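PDB 1BDG: hexokinase from Schistosoma mansoni, which binds glucose and probably transfers a phosphate group from ATP to it and to other hexoses, the opening step of glycolysis. Local coordinates for residues A[97-102]-A[127-132]; A[264-269]-A[299-304]; A[3-8]-A[356-361]. All coordinates share one frame; numbering follows the deposited sequence.

Contact 1: residues A[97-102]-A[127-132]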
ATOM      1  N   GLN A  97       6.687  17.422 -14.434  1.00 22.63           N
ATOM      2  CA  GLN A  97       6.263  16.967 -15.750  1.00 19.96           C
ATOM      3  C   GLN A  97       6.313  15.467 -15.530  1.00 19.41           C
ATOM      4  O   GLN A  97       7.152  15.001 -14.759  1.00 19.00           O
ATOM      5  CB  GLN A  97       7.270  17.396 -16.808  1.00 16.30           C
ATOM      6  N   GLU A  98       5.415  14.704 -16.147  1.00 19.25           N
ATOM      7  CA  GLU A  98       5.425  13.266 -15.913  1.00 17.46           C
ATOM      8  C   GLU A  98       4.664  12.426 -16.904  1.00 15.36           C
ATOM      9  O   GLU A  98       3.880  12.936 -17.690  1.00 16.31           O
ATOM     10  CB  GLU A  98       4.820  12.983 -14.541  1.00 19.94           C
ATOM     11  CG  GLU A  98       3.416  13.566 -14.374  1.00 20.52           C
ATOM     12  CD  GLU A  98       2.742  13.108 -13.100  1.00 21.87           C
ATOM     13  OE1 GLU A  98       2.895  13.781 -12.053  1.00 24.71           O
ATOM     14  OE2 GLU A  98       2.058  12.066 -13.139  1.00 22.89           O
ATOM     15  N   ARG A  99       4.826  11.116 -16.759  1.00 16.70           N
ATOM     16  CA  ARG A  99       4.151  10.109 -17.562  1.00 18.60           C
ATOM     17  C   ARG A  99       3.880   8.855 -16.713  1.00 20.12           C
ATOM     18  O   ARG A  99       4.407   8.704 -15.606  1.00 20.49           O
ATOM     19  CB  ARG A  99       4.991   9.718 -18.775  1.00 18.49           C
ATOM     20  CG  ARG A  99       5.085  10.779 -19.819  1.00 19.89           C
ATOM     21  CD  ARG A  99       5.253  10.153 -21.180  1.00 22.82           C
ATOM     22  NE  ARG A  99       5.626  11.166 -22.157  1.00 24.62           N
ATOM     23  CZ  ARG A  99       6.157  10.917 -23.344  1.00 25.24           C
ATOM     24  NH1 ARG A  99       6.397   9.670 -23.734  1.00 26.64           N
ATOM     25  NH2 ARG A  99       6.455  11.935 -24.142  1.00 29.03           N
ATOM     26  N   THR A 100       3.060   7.959 -17.248  1.00 19.26           N
ATOM     27  CA  THR A 100       2.724   6.712 -16.585  1.00 18.40           C
ATOM     28  C   THR A 100       2.849   5.665 -17.679  1.00 19.96           C
ATOM     29  O   THR A 100       2.213   5.793 -18.737  1.00 21.98           O
ATOM     30  CB  THR A 100       1.290   6.770 -16.065  1.00 18.00           C
ATOM     31  OG1 THR A 100       1.200   7.774 -15.040  1.00 20.70           O
ATOM     32  CG2 THR A 100       0.868   5.443 -15.512  1.00 15.94           C
ATOM     33  N   TYR A 101       3.734   4.693 -17.482  1.00 19.96           N
ATOM     34  CA  TYR A 101       3.940   3.641 -18.466  1.00 19.34           C
ATOM     35  C   TYR A 101       3.355   2.318 -17.987  1.00 20.04           C
ATOM     36  O   TYR A 101       3.558   1.899 -16.832  1.00 21.29           O
ATOM     37  CB  TYR A 101       5.434   3.450 -18.746  1.00 20.02           C
ATOM     38  CG  TYR A 101       6.085   4.498 -19.630  1.00 18.31           C
ATOM     39  CD1 TYR A 101       6.612   5.674 -19.089  1.00 15.54           C
ATOM     40  CD2 TYR A 101       6.229   4.276 -21.001  1.00 19.31           C
ATOM     41  CE1 TYR A 101       7.272   6.597 -19.892  1.00 16.37           C
ATOM     42  CE2 TYR A 101       6.885   5.191 -21.813  1.00 18.20           C
ATOM     43  CZ  TYR A 101       7.406   6.347 -21.258  1.00 18.33           C
ATOM     44  OH  TYR A 101       8.067   7.232 -22.077  1.00 16.61           O
ATOM     45  N   CYS A 102       2.616   1.663 -18.865  1.00 18.45           N
ATOM     46  CA  CYS A 102       2.025   0.379 -18.525  1.00 21.26           C
ATOM     47  C   CYS A 102       3.186  -0.597 -18.554  1.00 22.02           C
ATOM     48  O   CYS A 102       4.119  -0.404 -19.330  1.00 21.88           O
ATOM     49  CB  CYS A 102       1.035  -0.032 -19.602  1.00 23.39           C
ATOM     50  SG  CYS A 102       1.911  -0.301 -21.165  1.00 27.07           S
ATOM     51  N   LEU A 127      12.885  11.109 -21.794  1.00 25.41           N
ATOM     52  CA  LEU A 127      13.978  12.059 -21.964  1.00 24.11           C
ATOM     53  C   LEU A 127      14.094  12.544 -23.405  1.00 24.46           C
ATOM     54  O   LEU A 127      14.321  13.736 -23.642  1.00 26.60           O
ATOM     55  CB  LEU A 127      15.291  11.445 -21.485  1.00 23.77           C
ATOM     56  CG  LEU A 127      15.249  11.098 -19.992  1.00 23.61           C
ATOM     57  CD1 LEU A 127      16.535  10.411 -19.565  1.00 23.50           C
ATOM     58  CD2 LEU A 127      15.031  12.367 -19.190  1.00 22.73           C
ATOM     59  N   GLU A 128      13.920  11.643 -24.367  1.00 24.29           N
ATOM     60  CA  GLU A 128      13.986  12.032 -25.780  1.00 24.81           C
ATOM     61  C   GLU A 128      12.786  12.916 -26.124  1.00 23.89           C
ATOM     62  O   GLU A 128      12.950  14.076 -26.472  1.00 24.54           O
ATOM     63  CB  GLU A 128      14.035  10.805 -26.694  1.00 24.53           C
ATOM     64  N   ASN A 129      11.581  12.393 -25.963  1.00 23.73           N
ATOM     65  CA  ASN A 129      10.377  13.169 -26.266  1.00 26.10           C
ATOM     66  C   ASN A 129      10.331  14.589 -25.646  1.00 26.25           C
ATOM     67  O   ASN A 129       9.899  15.546 -26.299  1.00 26.41           O
ATOM     68  CB  ASN A 129       9.115  12.391 -25.859  1.00 25.19           C
ATOM     69  CG  ASN A 129       8.838  11.201 -26.765  1.00 25.84           C
ATOM     70  OD1 ASN A 129       8.939  11.301 -27.987  1.00 29.01           O
ATOM     71  ND2 ASN A 129       8.462  10.076 -26.172  1.00 28.42           N
ATOM     72  N   ASN A 130      10.760  14.725 -24.393  1.00 25.85           N
ATOM     73  CA  ASN A 130      10.730  16.027 -23.723  1.00 24.63           C
ATOM     74  C   ASN A 130      11.932  16.872 -24.157  1.00 25.22           C
ATOM     75  O   ASN A 130      12.097  18.022 -23.738  1.00 24.31           O
ATOM     76  CB  ASN A 130      10.657  15.854 -22.187  1.00 23.86           C
ATOM     77  CG  ASN A 130       9.293  15.266 -21.705  1.00 25.60           C
ATOM     78  OD1 ASN A 130       8.428  15.985 -21.169  1.00 22.04           O
ATOM     79  ND2 ASN A 130       9.105  13.966 -21.906  1.00 22.46           N
ATOM     80  N   GLY A 131      12.775  16.281 -25.001  1.00 26.80           N
ATOM     81  CA  GLY A 131      13.946  16.971 -25.516  1.00 28.56           C
ATOM     82  C   GLY A 131      14.953  17.368 -24.454  1.00 30.20           C
ATOM     83  O   GLY A 131      15.451  18.495 -24.466  1.00 30.52           O
ATOM     84  N   MET A 132      15.300  16.431 -23.566  1.00 30.87           N
ATOM     85  CA  MET A 132      16.267  16.688 -22.492  1.00 28.89           C
ATOM     86  C   MET A 132      17.052  15.423 -22.133  1.00 28.42           C
ATOM     87  O   MET A 132      17.142  15.058 -20.965  1.00 29.73           O
ATOM     88  CB  MET A 132      15.544  17.228 -21.244  1.00 29.78           C
ATOM     89  CG  MET A 132      14.338  16.364 -20.820  1.00 30.48           C
ATOM     90  SD  MET A 132      13.659  16.669 -19.149  1.00 29.06           S
ATOM     91  CE  MET A 132      13.091  15.013 -18.726  1.00 29.06           C
TER
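R99 comes up beside N129 with its NH1 in a salt bridge to OD2 of D125, one helical turn earlier, and Y101 OH hydrogen-bonds to the same oxygen. That carboxylate, outside both segments, ties both strand side chains to the helix. Against N129 itself the arginine has only contact. Its NH1 lies 3.2 Å from N129 ND2, but both are donors as modelled, and no hydrogen bond joins them. The guanidinium and amide planes are 27° apart, although the two side chains as wholes run at about a right angle. R99 keeps CG beside its backbone N (chi1 -71°) and then stays extended to NE, which lifts the guanidinium from the strand to the last helical turn. NH2 passes N130 more loosely, 4.0 Å from its ND2, whose own hydrogen bond goes to F126 O. The helix ends here in a Schellman motif. M132 N bonds back to L127 O at 2.9 Å and G131 N to E128 O at 2.7 Å, with G131 at positive phi. Little surface is buried, in keeping with a place on the outside of the small subdomain. Strand 95-101 is an outermost strand of the five-stranded sheet; R99 and Y101 pair through their backbones with V82 and Y80 of strand 80-87, and both side chains pack on F126 of helix 112-129.

Contact 2: residues A[264-269]-A[299-304]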
ATOM      1  N   THR A 264     -10.231 -15.130   8.940  1.00 20.30           N
ATOM      2  CA  THR A 264     -11.292 -16.078   8.594  1.00 18.98           C
ATOM      3  C   THR A 264     -10.826 -17.047   7.510  1.00 18.71           C
ATOM      4  O   THR A 264      -9.705 -16.928   7.001  1.00 18.60           O
ATOM      5  CB  THR A 264     -12.541 -15.337   8.090  1.00 19.76           C
ATOM      6  OG1 THR A 264     -12.258 -14.727   6.827  1.00 22.91           O
ATOM      7  CG2 THR A 264     -12.961 -14.259   9.075  1.00 19.16           C
ATOM      8  N   GLN A 265     -11.693 -17.987   7.138  1.00 19.52           N
ATOM      9  CA  GLN A 265     -11.355 -18.985   6.113  1.00 21.11           C
ATOM     10  C   GLN A 265     -11.221 -18.398   4.712  1.00 20.31           C
ATOM     11  O   GLN A 265     -10.520 -18.943   3.859  1.00 20.64           O
ATOM     12  CB  GLN A 265     -12.353 -20.157   6.109  1.00 21.92           C
ATOM     13  CG  GLN A 265     -13.823 -19.759   5.998  1.00 26.34           C
ATOM     14  CD  GLN A 265     -14.726 -20.897   5.510  1.00 26.21           C
ATOM     15  OE1 GLN A 265     -14.786 -21.199   4.308  1.00 24.33           O
ATOM     16  NE2 GLN A 265     -15.453 -21.502   6.434  1.00 27.38           N
ATOM     17  N   PHE A 266     -11.893 -17.278   4.490  1.00 17.94           N
ATOM     18  CA  PHE A 266     -11.855 -16.587   3.219  1.00 14.31           C
ATOM     19  C   PHE A 266     -10.484 -15.927   3.092  1.00 14.78           C
ATOM     20  O   PHE A 266      -9.915 -15.834   2.010  1.00 15.16           O
ATOM     21  CB  PHE A 266     -12.975 -15.563   3.207  1.00 11.11           C
ATOM     22  CG  PHE A 266     -14.321 -16.153   3.531  1.00 11.19           C
ATOM     23  CD1 PHE A 266     -14.922 -17.062   2.668  1.00  9.36           C
ATOM     24  CD2 PHE A 266     -14.969 -15.834   4.715  1.00  9.37           C
ATOM     25  CE1 PHE A 266     -16.144 -17.648   2.972  1.00  6.92           C
ATOM     26  CE2 PHE A 266     -16.195 -16.413   5.028  1.00  9.61           C
ATOM     27  CZ  PHE A 266     -16.784 -17.327   4.148  1.00  8.26           C
ATOM     28  N   ASP A 267      -9.955 -15.493   4.228  1.00 15.21           N
ATOM     29  CA  ASP A 267      -8.644 -14.869   4.298  1.00 15.22           C
ATOM     30  C   ASP A 267      -7.571 -15.939   4.038  1.00 15.20           C
ATOM     31  O   ASP A 267      -6.545 -15.674   3.403  1.00 15.54           O
ATOM     32  CB  ASP A 267      -8.433 -14.237   5.692  1.00 14.67           C
ATOM     33  CG  ASP A 267      -9.196 -12.930   5.883  1.00 14.01           C
ATOM     34  OD1 ASP A 267      -9.159 -12.061   4.986  1.00 14.05           O
ATOM     35  OD2 ASP A 267      -9.806 -12.752   6.954  1.00 13.39           O
ATOM     36  N   LYS A 268      -7.837 -17.155   4.510  1.00 15.26           N
ATOM     37  CA  LYS A 268      -6.911 -18.272   4.358  1.00 12.28           C
ATOM     38  C   LYS A 268      -6.903 -18.866   2.966  1.00 12.84           C
ATOM     39  O   LYS A 268      -5.832 -19.144   2.438  1.00 15.30           O
ATOM     40  CB  LYS A 268      -7.195 -19.362   5.397  1.00 11.89           C
ATOM     41  CG  LYS A 268      -7.015 -18.885   6.804  1.00  7.80           C
ATOM     42  CD  LYS A 268      -7.307 -19.942   7.834  1.00  8.79           C
ATOM     43  CE  LYS A 268      -7.286 -19.269   9.195  1.00 12.68           C
ATOM     44  NZ  LYS A 268      -7.146 -20.161  10.358  1.00 15.29           N
ATOM     45  N   SER A 269      -8.067 -19.058   2.352  1.00 12.20           N
ATOM     46  CA  SER A 269      -8.096 -19.620   1.009  1.00 13.81           C
ATOM     47  C   SER A 269      -7.735 -18.582  -0.047  1.00 16.30           C
ATOM     48  O   SER A 269      -7.429 -18.939  -1.189  1.00 18.68           O
ATOM     49  CB  SER A 269      -9.441 -20.259   0.703  1.00 13.60           C
ATOM     50  OG  SER A 269     -10.475 -19.301   0.744  1.00 15.87           O
ATOM     51  N   ILE A 299     -18.184 -15.348  -2.232  1.00 18.44           N
ATOM     52  CA  ILE A 299     -19.160 -15.716  -3.258  1.00 18.92           C
ATOM     53  C   ILE A 299     -18.995 -17.175  -3.646  1.00 18.60           C
ATOM     54  O   ILE A 299     -19.867 -17.989  -3.339  1.00 20.57           O
ATOM     55  CB  ILE A 299     -19.064 -14.808  -4.509  1.00 20.05           C
ATOM     56  CG1 ILE A 299     -19.531 -13.395  -4.152  1.00 19.90           C
ATOM     57  CG2 ILE A 299     -19.950 -15.346  -5.632  1.00 18.88           C
ATOM     58  CD1 ILE A 299     -19.391 -12.410  -5.291  1.00 21.30           C
ATOM     59  N   VAL A 300     -17.890 -17.513  -4.304  1.00 16.16           N
ATOM     60  CA  VAL A 300     -17.635 -18.908  -4.687  1.00 17.10           C
ATOM     61  C   VAL A 300     -18.032 -19.905  -3.554  1.00 16.84           C
ATOM     62  O   VAL A 300     -18.629 -20.957  -3.825  1.00 17.10           O
ATOM     63  CB  VAL A 300     -16.160 -19.091  -5.123  1.00 17.33           C
ATOM     64  CG1 VAL A 300     -15.786 -20.559  -5.182  1.00 16.39           C
ATOM     65  CG2 VAL A 300     -15.950 -18.445  -6.479  1.00 16.25           C
ATOM     66  N   TYR A 301     -17.769 -19.541  -2.298  1.00 15.10           N
ATOM     67  CA  TYR A 301     -18.142 -20.383  -1.166  1.00 14.55           C
ATOM     68  C   TYR A 301     -19.666 -20.443  -1.056  1.00 16.79           C
ATOM     69  O   TYR A 301     -20.253 -21.520  -0.909  1.00 16.26           O
ATOM     70  CB  TYR A 301     -17.587 -19.822   0.144  1.00 14.06           C
ATOM     71  CG  TYR A 301     -18.170 -20.500   1.361  1.00 16.46           C
ATOM     72  CD1 TYR A 301     -17.954 -21.858   1.598  1.00 16.42           C
ATOM     73  CD2 TYR A 301     -18.975 -19.794   2.266  1.00 18.74           C
ATOM     74  CE1 TYR A 301     -18.521 -22.500   2.705  1.00 18.18           C
ATOM     75  CE2 TYR A 301     -19.553 -20.433   3.378  1.00 18.11           C
ATOM     76  CZ  TYR A 301     -19.316 -21.784   3.584  1.00 17.74           C
ATOM     77  OH  TYR A 301     -19.865 -22.422   4.666  1.00 18.69           O
ATOM     78  N   LEU A 302     -20.297 -19.270  -1.085  1.00 19.19           N
ATOM     79  CA  LEU A 302     -21.748 -19.140  -0.990  1.00 18.88           C
ATOM     80  C   LEU A 302     -22.445 -19.892  -2.111  1.00 19.79           C
ATOM     81  O   LEU A 302     -23.566 -20.361  -1.935  1.00 19.10           O
ATOM     82  CB  LEU A 302     -22.152 -17.667  -1.075  1.00 19.19           C
ATOM     83  CG  LEU A 302     -21.984 -16.797   0.162  1.00 20.45           C
ATOM     84  CD1 LEU A 302     -22.121 -15.314  -0.207  1.00 17.35           C
ATOM     85  CD2 LEU A 302     -23.004 -17.231   1.217  1.00 17.85           C
ATOM     86  N   VAL A 303     -21.799 -19.969  -3.270  1.00 19.63           N
ATOM     87  CA  VAL A 303     -22.372 -20.661  -4.411  1.00 22.78           C
ATOM     88  C   VAL A 303     -22.351 -22.172  -4.244  1.00 23.07           C
ATOM     89  O   VAL A 303     -23.284 -22.851  -4.682  1.00 26.28           O
ATOM     90  CB  VAL A 303     -21.699 -20.231  -5.751  1.00 24.31           C
ATOM     91  CG1 VAL A 303     -21.777 -21.343  -6.783  1.00 22.94           C
ATOM     92  CG2 VAL A 303     -22.390 -18.986  -6.303  1.00 23.14           C
ATOM     93  N   GLU A 304     -21.329 -22.719  -3.591  1.00 22.15           N
ATOM     94  CA  GLU A 304     -21.320 -24.169  -3.420  1.00 22.21           C
ATOM     95  C   GLU A 304     -22.219 -24.623  -2.296  1.00 20.85           C
ATOM     96  O   GLU A 304     -22.479 -25.815  -2.141  1.00 22.61           O
ATOM     97  CB  GLU A 304     -19.912 -24.735  -3.260  1.00 24.55           C
ATOM     98  CG  GLU A 304     -19.119 -24.202  -2.125  1.00 25.55           C
ATOM     99  CD  GLU A 304     -18.030 -25.155  -1.761  1.00 26.41           C
ATOM    100  OE1 GLU A 304     -16.964 -25.140  -2.428  1.00 26.45           O
ATOM    101  OE2 GLU A 304     -18.273 -25.947  -0.822  1.00 28.44           O
TER
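F266 drives its ring edge toward the face of Y301 in an offset edge-to-face pair, joining the first turn of helix 265-272 to the last turns of helix 288-304 in the large subdomain of this actin-like ATPase fold. The ring centroids are 5.6 Å apart and the planes meet at 62°. This is the close-packed part. F266 CE1 does the touching, 3.6 Å from Y301 CD2, and Y301 CB also sits in the plane of the phenylalanine ring at its edge. Y301 has CG anti to the backbone N (chi1 169°), a torsion that swings its ring out across the gap to the other helix. The backbones stay well apart, with CA of F266 and CA of Y301 separated by 8.6 Å, so the rings do the bridging. I15 of helix 5-16 packs on both rings, and L294 and I298 close on F266 as well.

The outer side is looser. Q265, an exposed residue, lays its CG over the centre of the F266 ring, while its OE1 stands over one face of Y301, offset toward the rim, 4.2 Å from CD1. No hydrogen bond crosses between the segments there. The helix begins with a capping box of T264 and D267. The threonine OG1 takes a weak bond from F266 N, and D267 OD2, also salt-bridged to R373, receives T264 N on its anti lone pair at 3.1 Å, almost straight at 174°.

Contact 3: residues A[3-8]-A[356-361]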
ATOM      1  N   PHE A   3     -34.958 -21.678   0.576  1.00 23.86           N
ATOM      2  CA  PHE A   3     -35.867 -21.203   1.680  1.00 23.90           C
ATOM      3  C   PHE A   3     -36.349 -19.802   1.323  1.00 23.35           C
ATOM      4  O   PHE A   3     -36.366 -19.421   0.152  1.00 21.30           O
ATOM      5  CB  PHE A   3     -35.121 -21.175   3.033  1.00 22.95           C
ATOM      6  N   SER A   4     -36.748 -19.040   2.329  1.00 23.62           N
ATOM      7  CA  SER A   4     -37.198 -17.688   2.069  1.00 24.80           C
ATOM      8  C   SER A   4     -35.949 -16.913   1.724  1.00 26.03           C
ATOM      9  O   SER A   4     -34.844 -17.325   2.075  1.00 27.80           O
ATOM     10  CB  SER A   4     -37.855 -17.092   3.302  1.00 22.46           C
ATOM     11  N   ASP A   5     -36.105 -15.822   0.987  1.00 27.00           N
ATOM     12  CA  ASP A   5     -34.964 -14.995   0.659  1.00 25.59           C
ATOM     13  C   ASP A   5     -34.436 -14.499   1.991  1.00 24.64           C
ATOM     14  O   ASP A   5     -33.255 -14.603   2.260  1.00 26.72           O
ATOM     15  CB  ASP A   5     -35.385 -13.839  -0.244  1.00 24.84           C
ATOM     16  CG  ASP A   5     -35.547 -14.271  -1.684  1.00 27.53           C
ATOM     17  OD1 ASP A   5     -35.252 -15.460  -1.981  1.00 27.00           O
ATOM     18  OD2 ASP A   5     -35.946 -13.423  -2.524  1.00 28.38           O
ATOM     19  N   GLN A   6     -35.337 -14.060   2.860  1.00 24.98           N
ATOM     20  CA  GLN A   6     -34.959 -13.580   4.182  1.00 24.94           C
ATOM     21  C   GLN A   6     -34.117 -14.659   4.876  1.00 25.09           C
ATOM     22  O   GLN A   6     -33.032 -14.370   5.394  1.00 27.25           O
ATOM     23  CB  GLN A   6     -36.214 -13.271   5.001  1.00 24.44           C
ATOM     24  CG  GLN A   6     -35.961 -12.527   6.300  1.00 23.68           C
ATOM     25  CD  GLN A   6     -35.448 -11.130   6.073  1.00 23.59           C
ATOM     26  OE1 GLN A   6     -36.158 -10.274   5.522  1.00 24.04           O
ATOM     27  NE2 GLN A   6     -34.204 -10.882   6.482  1.00 23.03           N
ATOM     28  N   GLN A   7     -34.573 -15.906   4.819  1.00 24.75           N
ATOM     29  CA  GLN A   7     -33.830 -17.009   5.440  1.00 24.52           C
ATOM     30  C   GLN A   7     -32.416 -17.116   4.855  1.00 23.32           C
ATOM     31  O   GLN A   7     -31.450 -17.262   5.601  1.00 23.83           O
ATOM     32  CB  GLN A   7     -34.564 -18.355   5.269  1.00 25.75           C
ATOM     33  CG  GLN A   7     -35.679 -18.627   6.273  1.00 28.19           C
ATOM     34  CD  GLN A   7     -36.307 -20.015   6.078  1.00 30.30           C
ATOM     35  OE1 GLN A   7     -37.459 -20.137   5.658  1.00 31.06           O
ATOM     36  NE2 GLN A   7     -35.538 -21.062   6.356  1.00 30.99           N
ATOM     37  N   LEU A   8     -32.297 -17.044   3.529  1.00 21.96           N
ATOM     38  CA  LEU A   8     -30.996 -17.140   2.866  1.00 19.55           C
ATOM     39  C   LEU A   8     -30.080 -16.031   3.334  1.00 19.62           C
ATOM     40  O   LEU A   8     -28.898 -16.276   3.592  1.00 19.47           O
ATOM     41  CB  LEU A   8     -31.129 -17.050   1.347  1.00 17.89           C
ATOM     42  CG  LEU A   8     -31.638 -18.272   0.602  1.00 17.23           C
ATOM     43  CD1 LEU A   8     -31.412 -18.066  -0.878  1.00 17.22           C
ATOM     44  CD2 LEU A   8     -30.875 -19.496   1.058  1.00 15.48           C
ATOM     45  N   GLU A 356     -30.725 -12.696  -9.210  1.00 20.53           N
ATOM     46  CA  GLU A 356     -31.901 -12.381  -8.397  1.00 20.60           C
ATOM     47  C   GLU A 356     -31.650 -11.360  -7.288  1.00 21.27           C
ATOM     48  O   GLU A 356     -30.530 -11.203  -6.800  1.00 21.61           O
ATOM     49  CB  GLU A 356     -32.433 -13.642  -7.711  1.00 19.64           C
ATOM     50  CG  GLU A 356     -32.814 -14.773  -8.621  1.00 17.94           C
ATOM     51  CD  GLU A 356     -33.808 -15.707  -7.972  1.00 20.22           C
ATOM     52  OE1 GLU A 356     -33.925 -15.695  -6.727  1.00 20.26           O
ATOM     53  OE2 GLU A 356     -34.493 -16.444  -8.708  1.00 20.25           O
ATOM     54  N   PRO A 357     -32.711 -10.683  -6.840  1.00 24.05           N
ATOM     55  CA  PRO A 357     -32.620  -9.688  -5.772  1.00 24.81           C
ATOM     56  C   PRO A 357     -31.842 -10.215  -4.556  1.00 24.29           C
ATOM     57  O   PRO A 357     -31.006  -9.502  -4.000  1.00 26.12           O
ATOM     58  CB  PRO A 357     -34.089  -9.417  -5.450  1.00 24.71           C
ATOM     59  CG  PRO A 357     -34.689  -9.403  -6.825  1.00 24.36           C
ATOM     60  CD  PRO A 357     -34.037 -10.608  -7.493  1.00 26.34           C
ATOM     61  N   ILE A 358     -32.087 -11.457  -4.152  1.00 22.08           N
ATOM     62  CA  ILE A 358     -31.343 -11.987  -3.011  1.00 20.03           C
ATOM     63  C   ILE A 358     -29.850 -11.982  -3.299  1.00 20.41           C
ATOM     64  O   ILE A 358     -29.052 -11.643  -2.435  1.00 19.41           O
ATOM     65  CB  ILE A 358     -31.687 -13.430  -2.660  1.00 19.96           C
ATOM     66  CG1 ILE A 358     -32.734 -13.990  -3.610  1.00 19.79           C
ATOM     67  CG2 ILE A 358     -32.041 -13.540  -1.188  1.00 16.38           C
ATOM     68  CD1 ILE A 358     -32.618 -15.500  -3.770  1.00 23.43           C
ATOM     69  N   ASP A 359     -29.478 -12.345  -4.525  1.00 19.82           N
ATOM     70  CA  ASP A 359     -28.073 -12.410  -4.891  1.00 19.63           C
ATOM     71  C   ASP A 359     -27.422 -11.047  -4.763  1.00 20.96           C
ATOM     72  O   ASP A 359     -26.311 -10.921  -4.224  1.00 19.12           O
ATOM     73  CB  ASP A 359     -27.907 -12.943  -6.313  1.00 19.74           C
ATOM     74  CG  ASP A 359     -28.506 -14.321  -6.497  1.00 17.97           C
ATOM     75  OD1 ASP A 359     -28.323 -15.199  -5.628  1.00 16.33           O
ATOM     76  OD2 ASP A 359     -29.156 -14.520  -7.535  1.00 17.33           O
ATOM     77  N   ASN A 360     -28.127 -10.032  -5.257  1.00 20.74           N
ATOM     78  CA  ASN A 360     -27.647  -8.660  -5.204  1.00 19.86           C
ATOM     79  C   ASN A 360     -27.507  -8.237  -3.750  1.00 20.82           C
ATOM     80  O   ASN A 360     -26.451  -7.735  -3.338  1.00 22.22           O
ATOM     81  CB  ASN A 360     -28.622  -7.737  -5.927  1.00 21.08           C
ATOM     82  CG  ASN A 360     -28.604  -7.923  -7.429  1.00 22.02           C
ATOM     83  OD1 ASN A 360     -29.537  -7.515  -8.124  1.00 22.23           O
ATOM     84  ND2 ASN A 360     -27.522  -8.487  -7.950  1.00 24.59           N
ATOM     85  N   ARG A 361     -28.558  -8.464  -2.969  1.00 19.68           N
ATOM     86  CA  ARG A 361     -28.549  -8.118  -1.549  1.00 20.57           C
ATOM     87  C   ARG A 361     -27.407  -8.834  -0.808  1.00 20.28           C
ATOM     88  O   ARG A 361     -26.616  -8.202  -0.107  1.00 20.58           O
ATOM     89  CB  ARG A 361     -29.900  -8.443  -0.908  1.00 19.34           C
ATOM     90  CG  ARG A 361     -29.889  -8.222   0.581  1.00 23.26           C
ATOM     91  CD  ARG A 361     -31.251  -7.933   1.143  1.00 24.81           C
ATOM     92  NE  ARG A 361     -31.582  -8.807   2.262  1.00 25.61           N
ATOM     93  CZ  ARG A 361     -32.659  -8.656   3.024  1.00 27.41           C
ATOM     94  NH1 ARG A 361     -33.501  -7.645   2.786  1.00 30.38           N
ATOM     95  NH2 ARG A 361     -32.922  -9.532   3.990  1.00 25.12           N
TER
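D5 lies across I358 at about a right angle, and I358 is the residue most covered in the contact. The aspartate CB meets I358 CG2 at 3.5 Å, and its carboxylate carbon CG sits over CG1 of the same isoleucine at 3.4 Å, so the polar group rests on a hydrocarbon branch without a hydrogen bond to it. Behind it, L8 adds the purely apolar element, CD1 to CD1 of I358 at 4.0 Å. On the far flank Q6 and R361 approach. The glutamine CB starts away from the other helix, but a bend at chi2 (67°) turns the amide back, and NE2 comes to the edge of the guanidinium, 3.1 Å from R361 NH2. Both are donors, so they are neighbours and not partners. NE2 has its hydrogen bond with E10 OE1, and the arginine makes a cation-pi contact with F9.

The next shell holds the start of the helix that carries I358. This helix begins right after E356, whose backbone N donates to D359 OD2 at 2.9 Å; that oxygen also holds a salt bridge with R310, and OD1 of the same aspartate accepts from F309 N. D5 OD1 and E356 OE1 are 4.9 Å apart, like charges not in contact; E356 OE1 also has a long, weak ion pair with R310, which may ease the repulsion. Far from the sugar and nucleotide sites, this is surface packing of one helix start on another. The first turn of helix 5-16 packs beside the first turn of the long helix 357-389, with the loop carrying I307 and R310 touching L8 and I358, and helix 340-349 packing against D359 and N360.

Overall arrangement
Contacts 2 and 3 belong to the same end of the molecule, their centres about 18 Å apart, and share an element: helix 5-16 supplies one partner of contact 3 and, through I15 and L16, packs on the aromatic pair of contact 2. Contact 1 stands apart in the small subdomain, about 44 Å from contact 2 and 52 Å from contact 3, centre to centre. Contacts 1 and 3 lie at the surface, contact 2 is partly buried, and the chemistry follows: ring packing in contact 2, an isoleucine under polar groups in contact 3, and a guanidinium beside amides in contact 1. None has a hydrogen bond between its segments.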